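Local coordinates for protein TarM (Staphylococcus aureus subsp. aureus 21178, PDB 4X7R) that belongs to the GT-B glycosyltransferases, with two Rossmann-like domains, a long antiparallel beta sheet and a bound uridine-5'-diphosphate in the model, at residues G322-M327 against H353-G358; C164-Y169 against I177-N182; K97-I102 against S109-I114. The protein carries 1 engineered substitution. All blocks are in the same frame, centred on the assembly; numbering follows the deposited sequence.

Contact 1: G322-M327 against H353-G358; sequences GHISRM and HIYGEG. With UDP (uridine-5'-diphosphate), chain E; SGN (2-deoxy-6-O-sulfo-2-(sulfoamino)-alpha-D-glucopyranose), chain C; 3YW ((2S)-2,3-dihydroxypropyl 2-acetamido-2-deoxy-alpha-D-glucopyranoside), chain F.
The shortest bond between the two segments runs from Tyr355 N to His323 O (2.8 Å, 166° at the hydrogen), with the CA-H of Ile354 as a weaker addition. Together with His323 N to His353 O, this makes the parallel pairing of strands 320-324 and 351-355, joined through helix 333-346 as a beta-alpha-beta crossover. Past the strand ends two more backbone bonds join the loops, Ser325 N to Tyr355 O and Met327 N to Glu357 O. Glycine fits at Gly356 because, at its phi of 123°, a CB would jam against the preceding carbonyl O and run into Ser325 O. Met327 is extended, so its CE reaches Ile354 CG2 (3.7 Å) and lies near Gly356 O. On the other face Ile324 lies alongside Tyr355, while its CG2 meets the uracil of uridine-5'-diphosphate at C4 (3.5 Å).

Arg326, bent at chi3 (-65°), carries the polar work. Its NE bonds UDP O2B at 2.9 Å and its NH2 bonds UDP O3B at 2.7 Å, while NH1 bonds both O3 and the sulfo oxygen O1S of SGN. The contact thus presents the Ile324 CG2 methyl to the base and the Arg326 guanidinium to the diphosphate, whose negative charge it would partly balance.

Contact 2: C164-Y169 against I177-N182; sequences CYQVFY and ISRNIN
Main-chain bonds set the register of this antiparallel hairpin: Gln166 and Arg179 exchange N-H and C=O both ways, Phe168 N reaches Ile177 O, and Ile181 N reaches Cys164 O at 2.7 Å. At the last of these Cys164 and Tyr165 both face Thr156 on the next strand, a classic beta bulge.

The side-chain hydrogen bonds centre on Gln166 OE1. Arg179 comes to it side-on with NE and NH2, each at 2.8 Å and within the carbonyl plane, and the amide and guanidinium planes lie only 8° apart. Arg179 starts from a hindered rotamer (chi1 71°) and then extends, which lays it alongside the glutamine.

Among the aromatic contacts, Phe168 sets CE2 over the centre of the guanidinium, 3.7 Å above its plane, with the two planes 59° apart. Phe168 also rests its CD2 on Ile177 CG2 (3.9 Å), and Tyr43 stacks on its ring. On the opposite face of the sheet Asn180 ND2 meets the edge of the Tyr165 ring at CD1, 3.4 Å away.

A buried arginine is therefore held flat by one neutral oxygen, with the CE2 side of the Phe168 ring over one face. The weak bond of Gln166 NE2 to Glu155 OE2 is consistent with the amide orientation that directs OE1 to Arg179.

Contact 3: K97-I102 against S109-I114; sequences KNTIEI and SRYFDI
Four sound backbone hydrogen bonds stitch this antiparallel hairpin: Ile100 and Phe112 bond in both directions, Ile100 N to Phe112 O being the shorter at 2.7 Å, and Ile102 and Arg110 do the same. A weak fifth, Ile114 N to Asn98 O at 3.3 Å, carries the pairing just past the strand ends. Between these hydrogen-bonded pairs, CA-H groups of Thr99, Glu101 and Tyr111 point at facing carbonyls, as expected in a regular antiparallel ladder.

Polar side chains gather on the face that holds Thr99, Glu101, Tyr111 and Asp113. Glu101 has CG anti to its main-chain nitrogen (chi1 -179°) and stretches on beyond it, running beside the tyrosine in the same direction. Its CG touches Tyr111 CE2 at 3.6 Å, and the carboxylate, turned 52° from the ring plane, comes to the hydroxyl end. Glu101 OE2 also lies 3.1 Å from Ser109 OG. At the other end of the ring, Thr99 OG1 sits at the edge, 3.6 Å from Tyr111 CD2, but its main partner is Leu96 O. Asp113 turns its OD2 to Thr115 and Thr116 in the following turn.

The reverse face holds Ile100, Ile102 and Phe112. Ile102 CD1 meets Phe112 CD1 at 4.1 Å, the side chains crossing at about a right angle. Ile114, just past the strand end, turns in against Ile100, with Ile114 CG1 3.8 Å from Ile100 CG1. Beta-branched and aromatic residues suit extended strands; here Ile100 and Ile102 remain exposed. Arg110 starts on this face, but its end runs away from segment 97-102 to a salt bridge with Glu104.

The hairpin ends the long antiparallel sheet. Strand 99-103, which follows helix 86-95, is its outermost member, while strand 108-113 is flanked on its other side by strand 119-126, against which Tyr111 packs on Ile123 and Phe112 meets the ring of Tyr119.

In the fold
Contact 1 lies in the buried core of a Rossmann-like domain, in a parallel sheet, whereas contacts 2 and 3 are both hairpins of the ten-stranded antiparallel sheet. The centres of contacts 2 and 3 lie about 28 Å apart, with contact 3 at the edge and far from the middle of the chain and contact 2 nearer the body of the protein. Burial falls in the order contact 1, contact 2, contact 3, and the chemistry follows: ligand-directed charge in the first, a buried arginine-glutamine pair in the second, and solvent-exposed isoleucines and a carboxylate beside a tyrosine and a serine in the third. No two of the contacts touch.

Contact 1: G322-M327 against H353-G358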
loop_
_atom_site.group_PDB
_atom_site.type_symbol
_atom_site.label_atom_id
_atom_site.label_comp_id
_atom_site.label_asym_id
_atom_site.label_seq_id
_atom_site.Cartn_x
_atom_site.Cartn_y
_atom_site.Cartn_z
ATOM N N GLY A 322 -19.563 -8.900 8.301
ATOM C CA GLY A 322 -18.655 -8.218 7.390
ATOM C C GLY A 322 -17.186 -8.495 7.614
ATOM O O GLY A 322 -16.776 -8.874 8.715
ATOM N N HIS A 323 -16.385 -8.297 6.553
ATOM C CA HIS A 323 -14.934 -8.448 6.564
ATOM C C HIS A 323 -14.371 -7.572 5.450
ATOM O O HIS A 323 -14.631 -7.837 4.278
ATOM C CB HIS A 323 -14.519 -9.920 6.397
ATOM C CG HIS A 323 -13.052 -10.159 6.557
ATOM N ND1 HIS A 323 -12.533 -10.692 7.714
ATOM C CD2 HIS A 323 -12.042 -9.954 5.684
ATOM C CE1 HIS A 323 -11.225 -10.759 7.524
ATOM N NE2 HIS A 323 -10.885 -10.319 6.318
ATOM N N ILE A 324 -13.647 -6.495 5.823
ATOM C CA ILE A 324 -13.041 -5.536 4.893
ATOM C C ILE A 324 -11.531 -5.541 5.095
ATOM O O ILE A 324 -11.060 -5.052 6.124
ATOM C CB ILE A 324 -13.630 -4.092 5.055
ATOM C CG1 ILE A 324 -15.179 -4.058 4.985
ATOM C CG2 ILE A 324 -13.022 -3.138 4.025
ATOM C CD1 ILE A 324 -15.809 -2.734 5.545
ATOM N N SER A 325 -10.765 -6.085 4.123
ATOM C CA SER A 325 -9.301 -6.133 4.202
ATOM C C SER A 325 -8.635 -6.341 2.840
ATOM O O SER A 325 -9.316 -6.580 1.835
ATOM C CB SER A 325 -8.863 -7.264 5.134
ATOM O OG SER A 325 -8.980 -8.536 4.515
ATOM N N ARG A 326 -7.277 -6.296 2.830
ATOM C CA ARG A 326 -6.450 -6.692 1.695
ATOM C C ARG A 326 -6.607 -8.226 1.746
ATOM O O ARG A 326 -6.573 -8.798 2.851
ATOM C CB ARG A 326 -4.970 -6.368 1.951
ATOM C CG ARG A 326 -4.601 -4.909 1.884
ATOM C CD ARG A 326 -3.099 -4.724 2.094
ATOM N NE ARG A 326 -2.682 -5.123 3.443
ATOM C CZ ARG A 326 -1.712 -5.991 3.712
ATOM N NH1 ARG A 326 -1.022 -6.551 2.729
ATOM N NH2 ARG A 326 -1.418 -6.298 4.968
ATOM N N MET A 327 -6.842 -8.886 0.593
ATOM C CA MET A 327 -7.038 -10.343 0.606
ATOM C C MET A 327 -5.687 -11.034 0.522
ATOM O O MET A 327 -5.242 -11.433 -0.553
ATOM C CB MET A 327 -8.019 -10.788 -0.480
ATOM C CG MET A 327 -9.385 -10.189 -0.314
ATOM S SD MET A 327 -10.562 -11.221 -1.175
ATOM C CE MET A 327 -12.028 -10.353 -0.875
ATOM N N HIS A 353 -20.185 -10.951 3.964
ATOM C CA HIS A 353 -19.764 -9.987 2.946
ATOM C C HIS A 353 -18.277 -9.738 3.096
ATOM O O HIS A 353 -17.847 -9.142 4.090
ATOM C CB HIS A 353 -20.529 -8.660 3.091
ATOM C CG HIS A 353 -21.970 -8.706 2.684
ATOM N ND1 HIS A 353 -22.672 -7.544 2.425
ATOM C CD2 HIS A 353 -22.801 -9.763 2.520
ATOM C CE1 HIS A 353 -23.898 -7.929 2.116
ATOM N NE2 HIS A 353 -24.020 -9.255 2.161
ATOM N N ILE A 354 -17.487 -10.197 2.113
ATOM C CA ILE A 354 -16.040 -10.062 2.143
ATOM C C ILE A 354 -15.582 -9.069 1.082
ATOM O O ILE A 354 -15.703 -9.342 -0.114
ATOM C CB ILE A 354 -15.319 -11.448 2.061
ATOM C CG1 ILE A 354 -15.910 -12.461 3.085
ATOM C CG2 ILE A 354 -13.801 -11.295 2.235
ATOM C CD1 ILE A 354 -15.412 -13.884 2.972
ATOM N N TYR A 355 -15.056 -7.912 1.526
ATOM C CA TYR A 355 -14.559 -6.856 0.650
ATOM C C TYR A 355 -13.051 -6.858 0.552
ATOM O O TYR A 355 -12.364 -7.188 1.524
ATOM C CB TYR A 355 -15.033 -5.476 1.128
ATOM C CG TYR A 355 -16.507 -5.223 0.899
ATOM C CD1 TYR A 355 -17.457 -5.608 1.842
ATOM C CD2 TYR A 355 -16.954 -4.575 -0.254
ATOM C CE1 TYR A 355 -18.813 -5.360 1.646
ATOM C CE2 TYR A 355 -18.312 -4.319 -0.457
ATOM C CZ TYR A 355 -19.234 -4.723 0.493
ATOM O OH TYR A 355 -20.567 -4.475 0.312
ATOM N N GLY A 356 -12.554 -6.441 -0.608
ATOM C CA GLY A 356 -11.130 -6.324 -0.884
ATOM C C GLY A 356 -10.675 -7.124 -2.081
ATOM O O GLY A 356 -11.482 -7.791 -2.737
ATOM N N GLU A 357 -9.374 -7.037 -2.382
ATOM C CA GLU A 357 -8.714 -7.745 -3.486
ATOM C C GLU A 357 -7.337 -8.183 -3.003
ATOM O O GLU A 357 -6.793 -7.589 -2.063
ATOM C CB GLU A 357 -8.548 -6.844 -4.710
ATOM C CG GLU A 357 -9.847 -6.353 -5.320
ATOM C CD GLU A 357 -9.658 -5.290 -6.372
ATOM O OE1 GLU A 357 -8.584 -4.641 -6.408
ATOM O OE2 GLU A 357 -10.602 -5.102 -7.172
ATOM N N GLY A 358 -6.781 -9.205 -3.642
ATOM C CA GLY A 358 -5.460 -9.703 -3.284
ATOM C C GLY A 358 -5.168 -11.095 -3.783
ATOM O O GLY A 358 -6.045 -11.746 -4.352
HETATM N N1 UDP E . -9.722 -1.047 2.940
HETATM C C2 UDP E . -10.643 -0.369 2.163
HETATM N N3 UDP E . -11.352 -1.153 1.283
HETATM C C4 UDP E . -11.222 -2.511 1.086
HETATM C C5 UDP E . -10.210 -3.143 1.892
HETATM C C6 UDP E . -9.506 -2.409 2.777
HETATM O O2 UDP E . -10.824 0.838 2.242
HETATM O O4 UDP E . -11.974 -3.085 0.277
HETATM C "C1'" UDP E . -9.079 -0.274 4.033
HETATM C "C2'" UDP E . -9.809 -0.360 5.370
HETATM O "O2'" UDP E . -10.845 0.606 5.446
HETATM C "C3'" UDP E . -8.677 -0.057 6.353
HETATM C "C4'" UDP E . -7.456 -0.660 5.666
HETATM O "O4'" UDP E . -7.785 -0.789 4.262
HETATM O "O3'" UDP E . -8.489 1.316 6.698
HETATM C "C5'" UDP E . -7.012 -1.989 6.220
HETATM O "O5'" UDP E . -6.374 -1.716 7.487
HETATM P PA UDP E . -5.838 -2.822 8.519
HETATM O O1A UDP E . -4.979 -2.159 9.525
HETATM O O2A UDP E . -7.048 -3.498 9.184
HETATM O O3A UDP E . -5.020 -3.884 7.715
HETATM P PB UDP E . -3.809 -3.769 6.669
HETATM O O1B UDP E . -2.891 -2.646 7.076
HETATM O O2B UDP E . -4.347 -3.503 5.259
HETATM O O3B UDP E . -3.019 -5.062 6.694
HETATM C C1 SGN C . 3.285 -4.575 0.995
HETATM C C2 SGN C . 2.178 -5.663 0.893
HETATM C C3 SGN C . 1.005 -5.213 -0.030
HETATM C C4 SGN C . 0.524 -3.784 0.295
HETATM C C5 SGN C . 1.715 -2.803 0.426
HETATM C C6 SGN C . 1.250 -1.405 0.827
HETATM N N2 SGN C . 2.758 -6.933 0.429
HETATM O O3 SGN C . -0.116 -6.109 0.110
HETATM O O4 SGN C . -0.385 -3.313 -0.721
HETATM O O5 SGN C . 2.708 -3.294 1.397
HETATM O O6 SGN C . 0.554 -1.507 2.067
HETATM S S1 SGN C . 2.925 -8.066 1.729
HETATM O O1S SGN C . 1.539 -8.453 2.249
HETATM O O2S SGN C . 3.756 -7.459 2.875
HETATM O O3S SGN C . 3.651 -9.294 1.161
HETATM S S2 SGN C . -0.891 -1.043 2.189
HETATM O O4S SGN C . -1.393 -1.531 3.556
HETATM O O5S SGN C . -1.785 -1.606 1.088
HETATM O O6S SGN C . -0.861 0.483 2.109
HETATM O O3A 3YW F . 3.443 -4.438 5.148
HETATM C C4A 3YW F . 0.613 -2.338 6.420
HETATM C C5A 3YW F . 1.348 -3.561 5.929
HETATM O O5 3YW F . -0.402 -1.085 9.040
HETATM C C6A 3YW F . 2.813 -3.287 5.688
HETATM C C5 3YW F . -1.686 -0.745 9.578
HETATM C C6 3YW F . -1.667 0.746 9.824
HETATM C C4 3YW F . -1.931 -1.593 10.824
HETATM O O6 3YW F . -0.633 1.124 10.721
HETATM C C3 3YW F . -2.048 -3.052 10.392
HETATM O O4 3YW F . -3.146 -1.200 11.454
HETATM O O3 3YW F . -2.253 -3.917 11.510
HETATM O O7 3YW F . 0.237 -6.019 10.079
HETATM C C7 3YW F . -0.619 -5.910 9.207
HETATM C C8 3YW F . -1.155 -7.099 8.467
HETATM N N2 3YW F . -1.135 -4.729 8.864
HETATM C C2 3YW F . -0.836 -3.494 9.572
HETATM C C1 3YW F . -0.259 -2.437 8.614
HETATM O O1 3YW F . -0.511 -2.636 7.252
HETATM O O2 3YW F . 0.736 -4.013 4.721
#

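Contact 2: C164-Y169 against I177-N182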
loop_
_atom_site.group_PDB
_atom_site.type_symbol
_atom_site.label_atom_id
_atom_site.label_comp_id
_atom_site.label_asym_id
_atom_site.label_seq_id
_atom_site.Cartn_x
_atom_site.Cartn_y
_atom_site.Cartn_z
ATOM N N CYS A 164 17.416 -5.220 -19.667
ATOM C CA CYS A 164 18.773 -4.906 -19.223
ATOM C C CYS A 164 19.039 -3.391 -19.152
ATOM O O CYS A 164 20.031 -2.972 -18.558
ATOM C CB CYS A 164 19.816 -5.623 -20.078
ATOM S SG CYS A 164 19.773 -5.182 -21.839
ATOM N N TYR A 165 18.138 -2.568 -19.713
ATOM C CA TYR A 165 18.301 -1.122 -19.764
ATOM C C TYR A 165 16.958 -0.415 -19.886
ATOM O O TYR A 165 16.083 -0.897 -20.595
ATOM C CB TYR A 165 19.198 -0.791 -20.993
ATOM C CG TYR A 165 19.882 0.553 -20.935
ATOM C CD1 TYR A 165 20.964 0.770 -20.088
ATOM C CD2 TYR A 165 19.470 1.605 -21.753
ATOM C CE1 TYR A 165 21.596 2.014 -20.026
ATOM C CE2 TYR A 165 20.095 2.855 -21.696
ATOM C CZ TYR A 165 21.173 3.042 -20.852
ATOM O OH TYR A 165 21.842 4.231 -20.872
ATOM N N GLN A 166 16.800 0.737 -19.205
ATOM C CA GLN A 166 15.598 1.565 -19.294
ATOM C C GLN A 166 15.955 3.009 -19.464
ATOM O O GLN A 166 16.928 3.492 -18.874
ATOM C CB GLN A 166 14.679 1.480 -18.050
ATOM C CG GLN A 166 14.258 0.077 -17.711
ATOM C CD GLN A 166 13.430 0.118 -16.477
ATOM O OE1 GLN A 166 13.810 0.719 -15.460
ATOM N NE2 GLN A 166 12.279 -0.519 -16.555
ATOM N N VAL A 167 15.127 3.700 -20.252
ATOM C CA VAL A 167 15.187 5.146 -20.484
ATOM C C VAL A 167 13.783 5.696 -20.161
ATOM O O VAL A 167 12.789 5.140 -20.631
ATOM C CB VAL A 167 15.647 5.494 -21.925
ATOM C CG1 VAL A 167 15.747 6.996 -22.119
ATOM C CG2 VAL A 167 16.976 4.804 -22.269
ATOM N N PHE A 168 13.715 6.769 -19.364
ATOM C CA PHE A 168 12.464 7.443 -19.045
ATOM C C PHE A 168 12.400 8.752 -19.812
ATOM O O PHE A 168 13.401 9.470 -19.864
ATOM C CB PHE A 168 12.335 7.679 -17.528
ATOM C CG PHE A 168 12.313 6.407 -16.722
ATOM C CD1 PHE A 168 11.484 5.348 -17.080
ATOM C CD2 PHE A 168 13.047 6.297 -15.554
ATOM C CE1 PHE A 168 11.444 4.174 -16.319
ATOM C CE2 PHE A 168 12.980 5.133 -14.773
ATOM C CZ PHE A 168 12.197 4.072 -15.174
ATOM N N TYR A 169 11.207 9.088 -20.360
ATOM C CA TYR A 169 10.988 10.272 -21.186
ATOM C C TYR A 169 9.984 11.189 -20.542
ATOM O O TYR A 169 8.970 10.719 -19.996
ATOM C CB TYR A 169 10.501 9.882 -22.591
ATOM C CG TYR A 169 11.467 9.013 -23.351
ATOM C CD1 TYR A 169 11.474 7.635 -23.179
ATOM C CD2 TYR A 169 12.360 9.564 -24.271
ATOM C CE1 TYR A 169 12.371 6.828 -23.869
ATOM C CE2 TYR A 169 13.249 8.763 -24.987
ATOM C CZ TYR A 169 13.254 7.393 -24.775
ATOM O OH TYR A 169 14.146 6.590 -25.445
ATOM N N ILE A 177 16.302 10.293 -17.553
ATOM C CA ILE A 177 16.970 9.259 -16.762
ATOM C C ILE A 177 17.172 8.043 -17.675
ATOM O O ILE A 177 16.246 7.668 -18.403
ATOM C CB ILE A 177 16.169 8.850 -15.465
ATOM C CG1 ILE A 177 16.187 9.952 -14.414
ATOM C CG2 ILE A 177 16.717 7.539 -14.846
ATOM C CD1 ILE A 177 15.363 9.670 -13.200
ATOM N N SER A 178 18.381 7.426 -17.620
ATOM C CA SER A 178 18.749 6.185 -18.308
ATOM C C SER A 178 19.413 5.330 -17.238
ATOM O O SER A 178 20.076 5.881 -16.360
ATOM C CB SER A 178 19.714 6.426 -19.470
ATOM O OG SER A 178 20.939 6.953 -19.001
ATOM N N ARG A 179 19.169 4.024 -17.243
ATOM C CA ARG A 179 19.722 3.167 -16.189
ATOM C C ARG A 179 19.881 1.731 -16.602
ATOM O O ARG A 179 19.079 1.210 -17.400
ATOM C CB ARG A 179 18.878 3.248 -14.897
ATOM C CG ARG A 179 17.512 2.586 -14.996
ATOM C CD ARG A 179 16.585 3.160 -13.949
ATOM N NE ARG A 179 15.377 2.347 -13.842
ATOM C CZ ARG A 179 14.607 2.307 -12.770
ATOM N NH1 ARG A 179 14.901 3.042 -11.710
ATOM N NH2 ARG A 179 13.532 1.537 -12.751
ATOM N N ASN A 180 20.907 1.080 -16.028
ATOM C CA ASN A 180 21.183 -0.324 -16.304
ATOM C C ASN A 180 20.335 -1.160 -15.406
ATOM O O ASN A 180 20.091 -0.761 -14.269
ATOM C CB ASN A 180 22.659 -0.662 -16.089
ATOM C CG ASN A 180 23.550 -0.008 -17.098
ATOM O OD1 ASN A 180 24.148 1.011 -16.836
ATOM N ND2 ASN A 180 23.600 -0.537 -18.295
ATOM N N ILE A 181 19.867 -2.298 -15.912
ATOM C CA ILE A 181 19.043 -3.231 -15.136
ATOM C C ILE A 181 19.736 -4.582 -15.167
ATOM O O ILE A 181 20.037 -5.074 -16.242
ATOM C CB ILE A 181 17.551 -3.326 -15.637
ATOM C CG1 ILE A 181 16.828 -1.959 -15.659
ATOM C CG2 ILE A 181 16.742 -4.413 -14.875
ATOM C CD1 ILE A 181 16.569 -1.346 -14.326
ATOM N N ASN A 182 20.026 -5.147 -13.989
ATOM C CA ASN A 182 20.659 -6.463 -13.860
ATOM C C ASN A 182 19.544 -7.460 -14.181
ATOM O O ASN A 182 18.641 -7.639 -13.373
ATOM C CB ASN A 182 21.179 -6.633 -12.407
ATOM C CG ASN A 182 21.819 -7.960 -12.064
ATOM O OD1 ASN A 182 21.886 -8.897 -12.857
ATOM N ND2 ASN A 182 22.294 -8.065 -10.841
#

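Contact 3: K97-I102 against S109-I114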
loop_
_atom_site.group_PDB
_atom_site.type_symbol
_atom_site.label_atom_id
_atom_site.label_comp_id
_atom_site.label_asym_id
_atom_site.label_seq_id
_atom_site.Cartn_x
_atom_site.Cartn_y
_atom_site.Cartn_z
ATOM N N LYS A 97 8.085 2.416 -41.743
ATOM C CA LYS A 97 7.872 2.791 -43.139
ATOM C C LYS A 97 8.389 1.650 -44.015
ATOM O O LYS A 97 9.426 1.046 -43.710
ATOM C CB LYS A 97 8.581 4.115 -43.474
ATOM C CG LYS A 97 7.981 4.844 -44.669
ATOM C CD LYS A 97 8.847 6.019 -45.117
ATOM C CE LYS A 97 8.474 6.500 -46.497
ATOM N NZ LYS A 97 9.284 7.676 -46.908
ATOM N N ASN A 98 7.646 1.342 -45.084
ATOM C CA ASN A 98 7.953 0.264 -46.023
ATOM C C ASN A 98 7.921 -1.133 -45.362
ATOM O O ASN A 98 8.851 -1.934 -45.506
ATOM C CB ASN A 98 9.227 0.547 -46.854
ATOM C CG ASN A 98 9.104 1.725 -47.804
ATOM O OD1 ASN A 98 8.062 1.953 -48.440
ATOM N ND2 ASN A 98 10.185 2.483 -47.956
ATOM N N THR A 99 6.827 -1.399 -44.624
ATOM C CA THR A 99 6.540 -2.668 -43.960
ATOM C C THR A 99 5.177 -3.205 -44.423
ATOM O O THR A 99 4.409 -2.488 -45.072
ATOM C CB THR A 99 6.557 -2.539 -42.411
ATOM O OG1 THR A 99 5.582 -1.586 -41.985
ATOM C CG2 THR A 99 7.938 -2.229 -41.842
ATOM N N ILE A 100 4.888 -4.471 -44.091
ATOM C CA ILE A 100 3.607 -5.117 -44.361
ATOM C C ILE A 100 2.962 -5.279 -42.986
ATOM O O ILE A 100 3.555 -5.902 -42.107
ATOM C CB ILE A 100 3.742 -6.501 -45.105
ATOM C CG1 ILE A 100 4.388 -6.397 -46.512
ATOM C CG2 ILE A 100 2.423 -7.297 -45.110
ATOM C CD1 ILE A 100 3.543 -5.807 -47.653
ATOM N N GLU A 101 1.769 -4.712 -42.800
ATOM C CA GLU A 101 1.017 -4.858 -41.560
ATOM C C GLU A 101 0.177 -6.148 -41.631
ATOM O O GLU A 101 -0.510 -6.397 -42.630
ATOM C CB GLU A 101 0.116 -3.632 -41.317
ATOM C CG GLU A 101 -0.681 -3.699 -40.018
ATOM C CD GLU A 101 -1.337 -2.418 -39.534
ATOM O OE1 GLU A 101 -0.986 -1.324 -40.037
ATOM O OE2 GLU A 101 -2.177 -2.510 -38.611
ATOM N N ILE A 102 0.258 -6.972 -40.582
ATOM C CA ILE A 102 -0.519 -8.200 -40.444
ATOM C C ILE A 102 -1.241 -8.149 -39.092
ATOM O O ILE A 102 -0.641 -8.369 -38.038
ATOM C CB ILE A 102 0.296 -9.508 -40.722
ATOM C CG1 ILE A 102 0.743 -9.565 -42.196
ATOM C CG2 ILE A 102 -0.516 -10.765 -40.367
ATOM C CD1 ILE A 102 1.845 -10.496 -42.490
ATOM N N SER A 109 -1.017 -5.806 -33.913
ATOM C CA SER A 109 -0.529 -5.927 -35.291
ATOM C C SER A 109 0.973 -6.215 -35.350
ATOM O O SER A 109 1.703 -5.872 -34.419
ATOM C CB SER A 109 -0.871 -4.683 -36.107
ATOM O OG SER A 109 -2.268 -4.577 -36.324
ATOM N N ARG A 110 1.428 -6.851 -36.451
ATOM C CA ARG A 110 2.840 -7.164 -36.695
ATOM C C ARG A 110 3.319 -6.523 -37.981
ATOM O O ARG A 110 2.517 -6.288 -38.888
ATOM C CB ARG A 110 3.125 -8.668 -36.653
ATOM C CG ARG A 110 3.104 -9.237 -35.243
ATOM C CD ARG A 110 3.208 -10.755 -35.248
ATOM N NE ARG A 110 3.123 -11.303 -33.894
ATOM C CZ ARG A 110 1.985 -11.606 -33.275
ATOM N NH1 ARG A 110 0.820 -11.435 -33.888
ATOM N NH2 ARG A 110 2.003 -12.075 -32.036
ATOM N N TYR A 111 4.614 -6.165 -38.035
ATOM C CA TYR A 111 5.192 -5.458 -39.180
ATOM C C TYR A 111 6.407 -6.180 -39.716
ATOM O O TYR A 111 7.281 -6.556 -38.942
ATOM C CB TYR A 111 5.483 -3.972 -38.824
ATOM C CG TYR A 111 4.239 -3.239 -38.369
ATOM C CD1 TYR A 111 3.777 -3.355 -37.061
ATOM C CD2 TYR A 111 3.459 -2.521 -39.273
ATOM C CE1 TYR A 111 2.575 -2.780 -36.663
ATOM C CE2 TYR A 111 2.271 -1.909 -38.875
ATOM C CZ TYR A 111 1.837 -2.038 -37.567
ATOM O OH TYR A 111 0.669 -1.444 -37.154
ATOM N N PHE A 112 6.435 -6.411 -41.040
ATOM C CA PHE A 112 7.487 -7.148 -41.745
ATOM C C PHE A 112 8.071 -6.273 -42.851
ATOM O O PHE A 112 7.300 -5.694 -43.610
ATOM C CB PHE A 112 6.908 -8.475 -42.319
ATOM C CG PHE A 112 6.479 -9.455 -41.246
ATOM C CD1 PHE A 112 5.264 -9.301 -40.579
ATOM C CD2 PHE A 112 7.296 -10.520 -40.885
ATOM C CE1 PHE A 112 4.893 -10.173 -39.546
ATOM C CE2 PHE A 112 6.919 -11.397 -39.851
ATOM C CZ PHE A 112 5.719 -11.218 -39.193
ATOM N N ASP A 113 9.414 -6.160 -42.945
ATOM C CA ASP A 113 10.033 -5.339 -43.994
ATOM C C ASP A 113 9.858 -5.947 -45.370
ATOM O O ASP A 113 10.085 -7.140 -45.547
ATOM C CB ASP A 113 11.513 -5.024 -43.709
ATOM C CG ASP A 113 12.162 -4.106 -44.740
ATOM O OD1 ASP A 113 11.917 -2.879 -44.683
ATOM O OD2 ASP A 113 12.878 -4.619 -45.628
ATOM N N ILE A 114 9.448 -5.113 -46.338
ATOM C CA ILE A 114 9.206 -5.466 -47.732
ATOM C C ILE A 114 10.443 -6.070 -48.434
ATOM O O ILE A 114 10.279 -6.972 -49.255
ATOM C CB ILE A 114 8.537 -4.262 -48.467
ATOM C CG1 ILE A 114 7.017 -4.250 -48.186
ATOM C CG2 ILE A 114 8.826 -4.222 -49.981
ATOM C CD1 ILE A 114 6.362 -2.876 -48.071
#